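Local coordinates for putative acetoin utilization protein, acetoin dehydrogenase (Thermus thermophilus, PDB 5AWE) that is of unknown function but, with its paired CBS domains and an ACT domain, probably senses a small-molecule ligand, at residues V37-G41 and R42-L46. Numbering follows the deposited sequence.
Sequences VMEGG and RLVGL
Arg42 and Glu39 close the two-residue loop of a beta hairpin, exchanging both backbone bonds across a type I' turn whose corners, Gly40 and Gly41, have positive phi. The Arg42 N to Glu39 O bond is 2.8 Å, with the donor lying above the carbonyl plane, whereas Glu39 N meets Arg42 O at 2.9 Å in the plane of the Arg42 carbonyl. With chi1 at 83°, Arg42 sets CG between its own N and carbonyl carbon and lays it 3.3 Å from Glu39 O; the guanidinium then leads away from the hairpin to a salt bridge with Glu115. At Leu43 the pair is non-hydrogen-bonded and the opposite face is used: CD1 lies 4.0 Å from SE of selenomethionine Met38, whose doubly bent chain also carries CE back over the Arg42 backbone, 3.7 Å from its C. Val44 N donates to Val37 O in an almost straight bond of 2.9 Å. The two methyls of Val44 divide the work, CG1 against CB of Glu39 at 3.8 Å and CG2 against CG1 of Val37 at 4.0 Å, the side chains crossing at about a right angle; Met81 adds a further contact to Val44. Cut back to an alanine, Val44 would lose both methyls, which would probably open a gap beside CG1 of Val37 and deprive CB of Glu39 of its neighbour. Gly45 shares Val37 with Val44, making a classic beta bulge, and its O accepts Val37 N in a more bent bond, with CB and CG2 of Val37 resting beside that carbonyl. Beyond the bulge, Leu46 is backbone-bonded to Ala82. Within this CBS-domain hairpin, backbone bonds thus fix the turn and pairing; the methyls of Val37 and Val44 meet on the side of Glu39, and Met38 and Leu43 meet on the other face, while the guanidinium of Arg42 is turned away toward Glu115.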
# COMPACT_ATOMS: atom_id res chain seq x y z
N VAL A 37 -0.70 -24.47 10.30
CA VAL A 37 -0.23 -24.78 8.96
C VAL A 37 0.08 -26.27 8.79
O VAL A 37 1.00 -26.79 9.41
CB VAL A 37 1.03 -23.97 8.61
CG1 VAL A 37 1.44 -24.23 7.16
CG2 VAL A 37 0.77 -22.48 8.81
N MSE A 38 -0.70 -26.94 7.93
CA MSE A 38 -0.53 -28.37 7.66
C MSE A 38 0.32 -28.67 6.43
O MSE A 38 0.21 -28.00 5.40
CB MSE A 38 -1.90 -29.05 7.47
CG MSE A 38 -2.85 -28.91 8.66
SE MSE A 38 -2.14 -29.57 10.15
CE MSE A 38 -2.24 -31.37 9.83
N GLU A 39 1.16 -29.69 6.53
CA GLU A 39 1.89 -30.21 5.39
C GLU A 39 2.18 -31.70 5.61
O GLU A 39 2.55 -32.11 6.71
CB GLU A 39 3.20 -29.45 5.20
CG GLU A 39 3.96 -29.82 3.94
CD GLU A 39 5.22 -29.00 3.75
OE1 GLU A 39 5.98 -28.86 4.73
OE2 GLU A 39 5.44 -28.48 2.63
N GLY A 40 2.02 -32.50 4.57
CA GLY A 40 2.25 -33.92 4.71
C GLY A 40 1.35 -34.50 5.79
O GLY A 40 1.65 -35.55 6.36
N GLY A 41 0.25 -33.81 6.06
CA GLY A 41 -0.67 -34.27 7.09
C GLY A 41 -0.13 -34.07 8.49
O GLY A 41 -0.66 -34.63 9.45
N ARG A 42 0.93 -33.29 8.63
CA ARG A 42 1.43 -32.95 9.95
C ARG A 42 1.46 -31.43 10.18
O ARG A 42 1.50 -30.65 9.23
CB ARG A 42 2.82 -33.56 10.16
CG ARG A 42 3.97 -32.75 9.59
CD ARG A 42 5.29 -33.32 10.08
NE ARG A 42 5.16 -33.81 11.45
CZ ARG A 42 6.16 -34.34 12.16
NH1 ARG A 42 5.93 -34.76 13.40
NH2 ARG A 42 7.37 -34.45 11.62
N LEU A 43 1.43 -31.03 11.44
CA LEU A 43 1.46 -29.61 11.80
C LEU A 43 2.89 -29.09 11.69
O LEU A 43 3.78 -29.56 12.40
CB LEU A 43 0.97 -29.44 13.24
CG LEU A 43 0.76 -28.01 13.75
CD1 LEU A 43 -0.33 -27.33 12.94
CD2 LEU A 43 0.38 -28.05 15.22
N VAL A 44 3.13 -28.13 10.80
CA VAL A 44 4.50 -27.68 10.56
C VAL A 44 4.73 -26.22 10.92
O VAL A 44 5.84 -25.71 10.78
CB VAL A 44 4.92 -27.90 9.08
CG1 VAL A 44 4.70 -29.35 8.69
CG2 VAL A 44 4.14 -26.96 8.16
N GLY A 45 3.69 -25.54 11.37
CA GLY A 45 3.82 -24.14 11.69
C GLY A 45 2.52 -23.48 12.07
O GLY A 45 1.46 -24.09 11.98
N LEU A 46 2.60 -22.23 12.50
CA LEU A 46 1.42 -21.49 12.94
C LEU A 46 1.54 -20.02 12.57
O LEU A 46 2.62 -19.43 12.69
CB LEU A 46 1.25 -21.65 14.45
CG LEU A 46 -0.06 -21.16 15.08
CD1 LEU A 46 0.05 -19.71 15.46
CD2 LEU A 46 -1.21 -21.39 14.12